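Local coordinates for peptidyl-prolyl cis-trans isomerase FKBP13, chloroplastic (Arabidopsis thaliana, PDB 1U79), which catalyses the cis-trans isomerization of proline peptide bonds, supplies the major activity of this kind in the thylakoid lumen and regulates accumulation of the Rieske protein, at residues L14-K19 with D78-M83; A35-K40 with K55-R60. One frame throughout, in Å; residues are numbered along the deposited sequence.

Contact 1. Residues L14-K19 with D78-M83; sequences LAFCDK and DGIPPM
Ile-80 reaches out of its loop to Leu-14, and its side chain can be followed atom by atom. From CB, CG1 swings anti to the carbonyl carbon (chi1 -63°) and passes the Phe-16 ring, 4.3 Å from CD1 of Phe-16. The chain stays extended beyond it, which carries Ile-80 CD1 onto the Leu-14 side chain at about a right angle. That methyl lies 3.3 Å from CD2 of Leu-14 and nearly as near to its CG, tighter than ordinary van der Waals contact.

Two residues on, in the strand itself, Phe-16 covers the proline next in the loop. Its CZ comes 3.4 Å from Pro-81 CD, with Pro-81 CG behind, and its CE1 lies 3.8 Å from Gly-79 O. The two rings meet obliquely. No direct hydrogen bond joins the segments; a water does so instead, donating 2.8 Å to Pro-82 O and, at 3.2 Å, to Asp-18 OD2. The other carboxylate oxygen of Asp-18 forms a salt bridge with Arg-89, which also binds the carbonyl of Pro-81, so one arginine ties both segments to strand 88-93.

Cys-17, on the same short strand, is disulfide-bonded to Cys-5. The arrangement belongs to the periphery of the FKBP fold: a short N-terminal strand, set between 8-9 and 88-93 in the sheet, packs against the proline-containing loop that follows helix 68-75.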
loop_
_atom_site.group_PDB
_atom_site.type_symbol
_atom_site.label_atom_id
_atom_site.label_comp_id
_atom_site.label_asym_id
_atom_site.label_seq_id
_atom_site.Cartn_x
_atom_site.Cartn_y
_atom_site.Cartn_z
ATOM N N LEU A 14 -0.397 -5.484 9.867
ATOM C CA LEU A 14 -0.175 -4.397 8.922
ATOM C C LEU A 14 0.533 -3.303 9.712
ATOM O O LEU A 14 0.007 -2.824 10.724
ATOM C CB LEU A 14 -1.515 -3.873 8.386
ATOM C CG LEU A 14 -1.489 -2.799 7.298
ATOM C CD1 LEU A 14 -0.768 -3.318 6.050
ATOM C CD2 LEU A 14 -2.922 -2.402 6.954
ATOM N N ALA A 15 1.716 -2.900 9.262
ATOM C CA ALA A 15 2.464 -1.870 9.972
ATOM C C ALA A 15 2.719 -0.660 9.088
ATOM O O ALA A 15 2.735 -0.765 7.859
ATOM C CB ALA A 15 3.776 -2.430 10.476
ATOM N N PHE A 16 2.922 0.488 9.715
ATOM C CA PHE A 16 3.147 1.705 8.961
ATOM C C PHE A 16 4.030 2.685 9.714
ATOM O O PHE A 16 4.272 2.541 10.911
ATOM C CB PHE A 16 1.815 2.407 8.705
ATOM C CG PHE A 16 1.310 3.179 9.908
ATOM C CD1 PHE A 16 0.782 2.514 11.006
ATOM C CD2 PHE A 16 1.441 4.565 9.966
ATOM C CE1 PHE A 16 0.391 3.220 12.157
ATOM C CE2 PHE A 16 1.053 5.278 11.113
ATOM C CZ PHE A 16 0.529 4.597 12.206
ATOM N N CYS A 17 4.497 3.686 8.981
ATOM C CA CYS A 17 5.269 4.786 9.536
ATOM C C CYS A 17 4.977 5.940 8.591
ATOM O O CYS A 17 5.071 5.784 7.373
ATOM C CB CYS A 17 6.777 4.492 9.572
ATOM S SG CYS A 17 7.550 4.170 7.957
ATOM N N ASP A 18 4.577 7.080 9.141
ATOM C CA ASP A 18 4.300 8.249 8.322
ATOM C C ASP A 18 5.572 9.075 8.159
ATOM O O ASP A 18 5.924 9.877 9.029
ATOM C CB ASP A 18 3.186 9.104 8.946
ATOM C CG ASP A 18 1.796 8.567 8.628
ATOM O OD1 ASP A 18 1.596 8.069 7.497
ATOM O OD2 ASP A 18 0.898 8.645 9.491
ATOM N N LYS A 19 6.267 8.862 7.046
ATOM C CA LYS A 19 7.508 9.579 6.753
ATOM C C LYS A 19 7.223 11.073 6.652
ATOM O O LYS A 19 8.025 11.906 7.069
ATOM C CB LYS A 19 8.119 9.054 5.451
ATOM C CG LYS A 19 8.560 7.594 5.539
ATOM C CD LYS A 19 9.301 7.158 4.285
ATOM C CE LYS A 19 10.168 5.930 4.558
ATOM N NZ LYS A 19 10.954 5.540 3.356
ATOM N N ASP A 78 -8.032 -0.724 12.698
ATOM C CA ASP A 78 -7.694 -0.724 14.116
ATOM C C ASP A 78 -6.181 -0.562 14.246
ATOM O O ASP A 78 -5.415 -1.330 13.664
ATOM C CB ASP A 78 -8.120 -2.033 14.775
ATOM C CG ASP A 78 -9.547 -2.001 15.278
ATOM O OD1 ASP A 78 -10.260 -1.016 15.010
ATOM O OD2 ASP A 78 -9.954 -2.974 15.951
ATOM N N GLY A 79 -5.748 0.441 15.003
ATOM C CA GLY A 79 -4.326 0.655 15.172
ATOM C C GLY A 79 -3.679 1.363 13.991
ATOM O O GLY A 79 -2.473 1.585 13.983
ATOM N N ILE A 80 -4.470 1.714 12.984
ATOM C CA ILE A 80 -3.925 2.411 11.826
ATOM C C ILE A 80 -4.728 3.651 11.459
ATOM O O ILE A 80 -5.855 3.549 10.977
ATOM C CB ILE A 80 -3.862 1.492 10.580
ATOM C CG1 ILE A 80 -2.905 0.331 10.845
ATOM C CG2 ILE A 80 -3.398 2.294 9.359
ATOM C CD1 ILE A 80 -2.689 -0.583 9.663
ATOM N N PRO A 81 -4.161 4.843 11.697
ATOM C CA PRO A 81 -4.884 6.066 11.352
ATOM C C PRO A 81 -4.821 6.253 9.845
ATOM O O PRO A 81 -3.920 5.743 9.186
ATOM C CB PRO A 81 -4.105 7.150 12.090
ATOM C CG PRO A 81 -2.707 6.642 12.011
ATOM C CD PRO A 81 -2.852 5.158 12.297
ATOM N N PRO A 82 -5.758 7.017 9.286
ATOM C CA PRO A 82 -5.810 7.273 7.845
ATOM C C PRO A 82 -4.670 8.145 7.370
ATOM O O PRO A 82 -4.114 8.936 8.138
ATOM C CB PRO A 82 -7.135 8.018 7.658
ATOM C CG PRO A 82 -7.860 7.865 8.982
ATOM C CD PRO A 82 -6.788 7.788 9.997
ATOM N N MET A 83 -4.324 8.005 6.097
ATOM C CA MET A 83 -3.313 8.871 5.524
ATOM C C MET A 83 -4.053 10.176 5.268
ATOM O O MET A 83 -5.284 10.185 5.161
ATOM C CB MET A 83 -2.803 8.327 4.187
ATOM C CG MET A 83 -1.707 7.298 4.306
ATOM S SD MET A 83 -1.004 6.949 2.670
ATOM C CE MET A 83 0.035 8.360 2.461
HETATM O O HOH W 1 -1.751 10.263 8.700
#

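Contact 2. Residues A35-K40 with K55-R60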
loop_
_atom_site.group_PDB
_atom_site.type_symbol
_atom_site.label_atom_id
_atom_site.label_comp_id
_atom_site.label_asym_id
_atom_site.label_seq_id
_atom_site.Cartn_x
_atom_site.Cartn_y
_atom_site.Cartn_z
ATOM N N ALA A 35 -2.464 8.082 -6.311
ATOM C CA ALA A 35 -1.315 7.780 -5.481
ATOM C C ALA A 35 -0.126 7.307 -6.290
ATOM O O ALA A 35 -0.268 6.510 -7.217
ATOM C CB ALA A 35 -1.669 6.719 -4.445
ATOM N N HIS A 36 1.046 7.832 -5.951
ATOM C CA HIS A 36 2.276 7.381 -6.585
ATOM C C HIS A 36 2.782 6.344 -5.595
ATOM O O HIS A 36 2.450 6.412 -4.408
ATOM C CB HIS A 36 3.265 8.532 -6.741
ATOM C CG HIS A 36 3.194 9.193 -8.079
ATOM N ND1 HIS A 36 3.502 8.528 -9.248
ATOM C CD2 HIS A 36 2.818 10.442 -8.443
ATOM C CE1 HIS A 36 3.316 9.342 -10.273
ATOM N NE2 HIS A 36 2.901 10.507 -9.811
ATOM N N TYR A 37 3.560 5.376 -6.059
ATOM C CA TYR A 37 4.047 4.344 -5.161
ATOM C C TYR A 37 5.199 3.530 -5.718
ATOM O O TYR A 37 5.426 3.482 -6.924
ATOM C CB TYR A 37 2.910 3.361 -4.812
ATOM C CG TYR A 37 2.461 2.513 -5.990
ATOM C CD1 TYR A 37 1.545 3.001 -6.923
ATOM C CD2 TYR A 37 3.009 1.245 -6.206
ATOM C CE1 TYR A 37 1.190 2.248 -8.048
ATOM C CE2 TYR A 37 2.664 0.483 -7.327
ATOM C CZ TYR A 37 1.760 0.991 -8.241
ATOM O OH TYR A 37 1.436 0.252 -9.354
ATOM N N VAL A 38 5.909 2.884 -4.804
ATOM C CA VAL A 38 7.011 1.988 -5.121
ATOM C C VAL A 38 6.800 0.789 -4.216
ATOM O O VAL A 38 6.741 0.923 -2.989
ATOM C CB VAL A 38 8.400 2.585 -4.813
ATOM C CG1 VAL A 38 9.470 1.501 -5.012
ATOM C CG2 VAL A 38 8.693 3.772 -5.733
ATOM N N GLY A 39 6.662 -0.382 -4.825
ATOM C CA GLY A 39 6.460 -1.594 -4.057
ATOM C C GLY A 39 7.694 -2.462 -4.167
ATOM O O GLY A 39 8.179 -2.732 -5.276
ATOM N N LYS A 40 8.202 -2.901 -3.022
ATOM C CA LYS A 40 9.395 -3.739 -2.978
ATOM C C LYS A 40 9.201 -4.944 -2.076
ATOM O O LYS A 40 8.378 -4.928 -1.146
ATOM C CB LYS A 40 10.588 -2.971 -2.416
ATOM C CG LYS A 40 10.887 -1.617 -3.016
ATOM C CD LYS A 40 12.013 -0.982 -2.191
ATOM C CE LYS A 40 12.446 0.368 -2.731
ATOM N NZ LYS A 40 13.416 1.011 -1.790
ATOM N N LYS A 55 2.712 6.974 -14.534
ATOM C CA LYS A 55 1.532 7.686 -14.069
ATOM C C LYS A 55 1.121 7.202 -12.690
ATOM O O LYS A 55 1.388 6.058 -12.318
ATOM C CB LYS A 55 0.370 7.490 -15.047
ATOM C CG LYS A 55 -0.060 6.036 -15.214
ATOM C CD LYS A 55 -1.317 5.919 -16.065
ATOM C CE LYS A 55 -1.759 4.472 -16.198
ATOM N NZ LYS A 55 -3.030 4.343 -16.970
ATOM N N PRO A 56 0.482 8.080 -11.903
ATOM C CA PRO A 56 0.057 7.667 -10.569
ATOM C C PRO A 56 -1.079 6.686 -10.757
ATOM O O PRO A 56 -1.656 6.598 -11.847
ATOM C CB PRO A 56 -0.413 8.976 -9.938
ATOM C CG PRO A 56 -0.985 9.712 -11.112
ATOM C CD PRO A 56 0.058 9.465 -12.187
ATOM N N LEU A 57 -1.402 5.940 -9.712
ATOM C CA LEU A 57 -2.491 4.990 -9.815
ATOM C C LEU A 57 -3.768 5.707 -9.413
ATOM O O LEU A 57 -3.829 6.316 -8.343
ATOM C CB LEU A 57 -2.252 3.796 -8.888
ATOM C CG LEU A 57 -3.308 2.696 -8.923
ATOM C CD1 LEU A 57 -3.200 1.958 -10.258
ATOM C CD2 LEU A 57 -3.117 1.728 -7.761
ATOM N N THR A 58 -4.777 5.663 -10.279
ATOM C CA THR A 58 -6.055 6.284 -9.971
ATOM C C THR A 58 -7.011 5.140 -9.636
ATOM O O THR A 58 -7.202 4.234 -10.441
ATOM C CB THR A 58 -6.575 7.120 -11.164
ATOM O OG1 THR A 58 -5.702 8.243 -11.376
ATOM C CG2 THR A 58 -7.987 7.629 -10.887
ATOM N N PHE A 59 -7.581 5.158 -8.433
ATOM C CA PHE A 59 -8.480 4.082 -8.001
ATOM C C PHE A 59 -9.356 4.534 -6.838
ATOM O O PHE A 59 -9.061 5.555 -6.211
ATOM C CB PHE A 59 -7.648 2.874 -7.543
ATOM C CG PHE A 59 -6.801 3.146 -6.313
ATOM C CD1 PHE A 59 -7.127 2.577 -5.088
ATOM C CD2 PHE A 59 -5.687 3.980 -6.386
ATOM C CE1 PHE A 59 -6.352 2.832 -3.946
ATOM C CE2 PHE A 59 -4.908 4.246 -5.257
ATOM C CZ PHE A 59 -5.243 3.668 -4.033
ATOM N N ARG A 60 -10.442 3.812 -6.552
ATOM C CA ARG A 60 -11.236 4.213 -5.389
ATOM C C ARG A 60 -10.742 3.444 -4.193
ATOM O O ARG A 60 -10.431 2.259 -4.269
ATOM C CB ARG A 60 -12.753 3.992 -5.489
ATOM C CG ARG A 60 -13.334 3.260 -6.637
ATOM C CD ARG A 60 -14.671 3.951 -6.879
ATOM N NE ARG A 60 -14.340 5.325 -7.217
ATOM C CZ ARG A 60 -15.028 6.399 -6.861
ATOM N NH1 ARG A 60 -16.130 6.294 -6.140
ATOM N NH2 ARG A 60 -14.576 7.589 -7.210
#
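Two backbone hydrogen bonds fasten Ala-35 to Leu-57 as an antiparallel hydrogen-bonded pair. Leu-57 N gives to Ala-35 O at 2.8 Å and nearly straight, while Ala-35 N gives to Leu-57 O at 3.0 Å and is more bent. The strand axes run at 114° to each other, and this is the one bridge between the segments.

The buried side holds Ala-35, Tyr-37 and Phe-59. The methyl of Ala-35 meets the edge of the Phe-59 ring, 4.2 Å from CE2. Tyr-37 has its CG between the backbone N and the carbonyl carbon (chi1 68°), which turns the ring back toward strand 57-60, where its CE1 lies 3.9 Å from Leu-57 CB. Trp-70 meets both aromatic rings, edge-to-face in the case of Tyr-37, whose hydroxyl hydrogen-bonds Asp-48.

The more open side is made by His-36 and Pro-56, with Lys-55 at its margin. Pro-56 CB stands over the centre of the imidazole, 3.7 Å from the centroid of the His-36 ring and 11° off its normal, in a CH-pi contact. A hydrogen bond between His-36 ND1 and Ser-50 OG helps fix the ring's rotation, and Tyr-51 stacks on it as well. With an alanine here, the Pro-56 ring is likely to lose its flat partner, and Ser-50 its hydrogen bond to the imidazole.

The pairing is characteristic of the FKBP fold, in which an antiparallel sheet wraps around a short helix; residues equivalent to Tyr-37 and Trp-70 line the proline-binding pocket in relatives, and probably do so here.

Overall arrangement
The two contacts lie on opposite sides of the chain's centre, about 17 Å apart between centres, and do not touch. Both reach the same antiparallel sheet, contact 1 through strand 15-18 and contact 2 through strands 32-40 and 57-60. Each mixes buried and more open residues, yet their chemistry differs. Contact 1 sets a strand against an irregular loop through aliphatic and ring contacts and has no direct hydrogen bond, a water bridging the segments. Contact 2 joins strand to strand by direct backbone bonds, with Tyr-37 and Phe-59 buried and His-36 on the open side. Helix 68-75 connects them: it packs against contact 2, and the loop after it supplies residues 78-83.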